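Local coordinates for uncharacterized conserved protein YndB, AHSA1/START domain (PDB 6V04) that is of uncharacterised function but, as a START/Bet v1-like protein encoded in the dynemicin biosynthetic locus, probably takes part in making that enediyne, at residues Pro164-Glu167 against Glu168-Val171; Val240-Gln243 against Gly244-Arg247. One frame throughout, in Å; residues are numbered along the deposited sequence.

Contact 1: residues Pro164-Glu167 against Glu168-Val171; sequences PLRE and ETVV
The guanidinium of R166 and the carboxylate of E168 lie with their planes only 18° apart, yet they do not form a salt bridge: OE2 of E168 is 4.5 Å from NE of R166 and well out of the guanidinium plane. Instead the carboxylate rests against the arginine's aliphatic stem, where E168 OE2 comes 3.6 Å from R166 CD, and a water bridges it to NH1 of R166, weakly at the arginine end. The methyl CG2 of T169 approaches the same guanidinium obliquely. With CG between the backbone N and the carbonyl carbon (chi1 72°) and a bend at chi2, the E168 chain turns back over R166. The firm charge partners lie elsewhere: NE of R166 pairs with E207 and OE2 of E168 with R206.

In the backbone, the carbonyl oxygen of R166 takes two bonds, from T169 N at 2.9 Å, above the carbonyl plane, and from V170 N at 3.0 Å, nearly in line with the C=O. OG1 of T169 lies 3.2 Å from R166 N in a weak bond, and the hydroxyl also bonds H163 O. Two donors on one oxygen hold the turn leading into helix 170-173, while R206 and E207 probably largely neutralise the charges of E168 and R166.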
loop_
_atom_site.group_PDB
_atom_site.type_symbol
_atom_site.label_atom_id
_atom_site.label_comp_id
_atom_site.label_asym_id
_atom_site.label_seq_id
_atom_site.Cartn_x
_atom_site.Cartn_y
_atom_site.Cartn_z
ATOM N N PRO A 164 1.132 -10.982 17.568
ATOM C CA PRO A 164 1.985 -9.776 17.558
ATOM C C PRO A 164 1.595 -8.711 18.578
ATOM O O PRO A 164 2.399 -7.797 18.818
ATOM C CB PRO A 164 1.817 -9.241 16.127
ATOM C CG PRO A 164 0.463 -9.767 15.712
ATOM C CD PRO A 164 0.403 -11.128 16.292
ATOM N N LEU A 165 0.391 -8.760 19.151
ATOM C CA LEU A 165 -0.093 -7.674 19.990
ATOM C C LEU A 165 -0.159 -8.095 21.451
ATOM O O LEU A 165 -1.233 -8.132 22.072
ATOM C CB LEU A 165 -1.451 -7.163 19.491
ATOM C CG LEU A 165 -1.397 -6.584 18.074
ATOM C CD1 LEU A 165 -2.751 -5.998 17.681
ATOM C CD2 LEU A 165 -0.293 -5.520 17.960
ATOM N N ARG A 166 1.007 -8.399 22.015
ATOM C CA ARG A 166 1.164 -8.713 23.426
ATOM C C ARG A 166 2.324 -7.896 23.963
ATOM O O ARG A 166 3.293 -7.641 23.243
ATOM C CB ARG A 166 1.456 -10.183 23.652
ATOM C CG ARG A 166 0.359 -11.129 23.165
ATOM C CD ARG A 166 0.866 -12.546 23.189
ATOM N NE ARG A 166 -0.155 -13.516 22.778
ATOM C CZ ARG A 166 0.122 -14.722 22.303
ATOM N NH1 ARG A 166 1.384 -15.121 22.187
ATOM N NH2 ARG A 166 -0.868 -15.531 21.945
ATOM N N GLU A 167 2.236 -7.497 25.232
ATOM C CA GLU A 167 3.344 -6.716 25.771
ATOM C C GLU A 167 4.648 -7.477 25.620
ATOM O O GLU A 167 5.698 -6.871 25.359
ATOM C CB GLU A 167 3.093 -6.353 27.234
ATOM C CG GLU A 167 2.180 -5.138 27.427
ATOM C CD GLU A 167 2.747 -3.843 26.836
ATOM O OE1 GLU A 167 3.914 -3.834 26.383
ATOM O OE2 GLU A 167 2.017 -2.825 26.828
ATOM N N GLU A 168 4.597 -8.800 25.732
ATOM C CA GLU A 168 5.789 -9.628 25.675
ATOM C C GLU A 168 6.188 -10.035 24.258
ATOM O O GLU A 168 7.209 -10.715 24.104
ATOM C CB GLU A 168 5.598 -10.878 26.546
ATOM C CG GLU A 168 4.638 -11.937 26.011
ATOM C CD GLU A 168 3.206 -11.761 26.484
ATOM O OE1 GLU A 168 2.845 -10.663 26.966
ATOM O OE2 GLU A 168 2.438 -12.746 26.384
ATOM N N THR A 169 5.432 -9.645 23.219
ATOM C CA THR A 169 5.835 -9.923 21.839
ATOM C C THR A 169 6.075 -8.692 20.973
ATOM O O THR A 169 6.659 -8.836 19.894
ATOM C CB THR A 169 4.795 -10.801 21.115
ATOM O OG1 THR A 169 3.528 -10.131 21.076
ATOM C CG2 THR A 169 4.641 -12.148 21.807
ATOM N N VAL A 170 5.636 -7.494 21.379
ATOM C CA VAL A 170 5.759 -6.353 20.472
ATOM C C VAL A 170 7.217 -6.062 20.134
ATOM O O VAL A 170 7.519 -5.657 19.006
ATOM C CB VAL A 170 5.056 -5.108 21.051
ATOM C CG1 VAL A 170 3.542 -5.249 20.924
ATOM C CG2 VAL A 170 5.483 -4.846 22.492
ATOM N N VAL A 171 8.144 -6.277 21.075
ATOM C CA VAL A 171 9.546 -5.987 20.770
ATOM C C VAL A 171 10.121 -7.014 19.800
ATOM O O VAL A 171 11.166 -6.768 19.183
ATOM C CB VAL A 171 10.383 -5.917 22.058
ATOM C CG1 VAL A 171 11.842 -5.642 21.723
ATOM C CG2 VAL A 171 9.841 -4.830 22.990
HETATM O O HOH W 1 3.332 -14.625 24.396
HETATM O O HOH W 2 7.895 -7.205 23.858
#

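Contact 2: residues Val240-Gln243 against Gly244-Arg247; sequences VSHQ and GWHR
W245 folds back over the strand end it follows, its indole meeting both the backbone and the ring of H242. Its CB carries CG beside the backbone N (chi1 -52°), which turns the pyrrole side of the indole toward the carbonyl of H242. CD1 passes 3.6 Å from H242 O, and NE1 then donates to that oxygen at 3.0 Å. The bond is bent, 141° at the hydrogen, and NE1 stands above the carbonyl plane. Farther out, CZ2 sits over the centre of the imidazole, 3.5 Å from H242 NE2, and the neighbouring CH2 follows at 3.9 Å from H242 CE1. The rings thus make an edge-to-face pair with the tryptophan edge against the histidine face, planes at 56° and centroids of the H242 ring and the W245 six-membered ring 4.7 Å apart. The imidazole is held in place by bonds from ND1 to W266 and from NE2 to T223. F262 meets both rings. At the turn itself the backbone conformation of G244 calls for glycine. Here the last strand of an antiparallel sheet passes into the loop before the long C-terminal helix 252-277, the helix that packs against the curved sheet in START/Bet v1-like folds.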
loop_
_atom_site.group_PDB
_atom_site.type_symbol
_atom_site.label_atom_id
_atom_site.label_comp_id
_atom_site.label_asym_id
_atom_site.label_seq_id
_atom_site.Cartn_x
_atom_site.Cartn_y
_atom_site.Cartn_z
ATOM N N VAL A 240 -1.376 -2.224 9.690
ATOM C CA VAL A 240 -0.851 -0.996 10.263
ATOM C C VAL A 240 -1.374 0.178 9.459
ATOM O O VAL A 240 -1.553 0.086 8.241
ATOM C CB VAL A 240 0.690 -0.969 10.310
ATOM C CG1 VAL A 240 1.285 -1.130 8.923
ATOM C CG2 VAL A 240 1.161 0.345 10.949
ATOM N N SER A 241 -1.652 1.275 10.160
ATOM C CA SER A 241 -1.924 2.573 9.558
ATOM C C SER A 241 -1.085 3.599 10.298
ATOM O O SER A 241 -1.111 3.639 11.532
ATOM C CB SER A 241 -3.400 2.934 9.670
ATOM O OG SER A 241 -3.656 4.247 9.191
ATOM N N HIS A 242 -0.354 4.437 9.565
ATOM C CA HIS A 242 0.464 5.472 10.181
ATOM C C HIS A 242 0.198 6.771 9.433
ATOM O O HIS A 242 0.556 6.897 8.256
ATOM C CB HIS A 242 1.929 5.067 10.154
ATOM C CG HIS A 242 2.788 5.852 11.085
ATOM N ND1 HIS A 242 4.073 5.472 11.405
ATOM C CD2 HIS A 242 2.547 6.996 11.765
ATOM C CE1 HIS A 242 4.594 6.359 12.231
ATOM N NE2 HIS A 242 3.689 7.294 12.473
ATOM N N GLN A 243 -0.447 7.716 10.108
ATOM C CA GLN A 243 -0.991 8.919 9.491
ATOM C C GLN A 243 -0.339 10.177 10.055
ATOM O O GLN A 243 0.238 10.169 11.147
ATOM C CB GLN A 243 -2.502 9.015 9.710
ATOM C CG GLN A 243 -3.291 7.897 9.041
ATOM C CD GLN A 243 -4.782 7.998 9.294
ATOM O OE1 GLN A 243 -5.214 8.518 10.317
ATOM N NE2 GLN A 243 -5.574 7.492 8.360
ATOM N N GLY A 244 -0.503 11.277 9.326
ATOM C CA GLY A 244 -0.108 12.597 9.801
ATOM C C GLY A 244 0.969 13.284 8.991
ATOM O O GLY A 244 1.220 14.479 9.223
ATOM N N TRP A 245 1.578 12.589 8.027
ATOM C CA TRP A 245 2.767 13.084 7.332
ATOM C C TRP A 245 2.497 14.393 6.612
ATOM O O TRP A 245 3.379 15.267 6.537
ATOM C CB TRP A 245 3.250 12.022 6.336
ATOM C CG TRP A 245 3.398 10.725 7.036
ATOM C CD1 TRP A 245 2.548 9.655 6.972
ATOM C CD2 TRP A 245 4.402 10.387 7.984
ATOM N NE1 TRP A 245 2.984 8.663 7.824
ATOM C CE2 TRP A 245 4.130 9.090 8.447
ATOM C CE3 TRP A 245 5.534 11.059 8.480
ATOM C CZ2 TRP A 245 4.925 8.454 9.398
ATOM C CZ3 TRP A 245 6.322 10.423 9.413
ATOM C CH2 TRP A 245 6.033 9.138 9.855
ATOM N N HIS A 246 1.301 14.547 6.074
ATOM C CA HIS A 246 0.929 15.742 5.323
ATOM C C HIS A 246 0.568 16.937 6.201
ATOM O O HIS A 246 0.334 18.026 5.663
ATOM C CB HIS A 246 -0.262 15.415 4.423
ATOM C CG HIS A 246 -1.500 15.067 5.185
ATOM N ND1 HIS A 246 -1.554 14.017 6.078
ATOM C CD2 HIS A 246 -2.721 15.646 5.210
ATOM C CE1 HIS A 246 -2.759 13.966 6.616
ATOM N NE2 HIS A 246 -3.485 14.943 6.107
ATOM N N ARG A 247 0.473 16.773 7.519
ATOM C CA ARG A 247 0.103 17.876 8.401
ATOM C C ARG A 247 1.221 18.219 9.381
ATOM O O ARG A 247 0.956 18.767 10.452
ATOM C CB ARG A 247 -1.193 17.563 9.153
ATOM C CG ARG A 247 -1.234 16.213 9.838
ATOM C CD ARG A 247 -2.487 16.098 10.697
ATOM N NE ARG A 247 -2.771 14.724 11.092
ATOM C CZ ARG A 247 -2.199 14.088 12.111
ATOM N NH1 ARG A 247 -2.538 12.833 12.380
ATOM N NH2 ARG A 247 -1.287 14.696 12.854
#

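Both contacts belong to the C-terminal half of the chain, which carries the second seven-stranded antiparallel sheet and helix 252-277. Contact 1 runs into the short helix 170-173, which leads to the outermost strand 176-178; contact 2 ends strand 236-243, next to the other outermost strand, 151-157. Their centres are 22 Å apart and their nearest atoms about 9 Å, so they do not touch. Strand 223-230 reaches both, packing on P164 and L165 and on W245. Contact 2 is the closer to the metal region: the side chain of W245 lies about 6 Å from that of Q149, seen to bind magnesium in a structure of this protein, though not in this chain, and about 10 Å from a bound sodium ion.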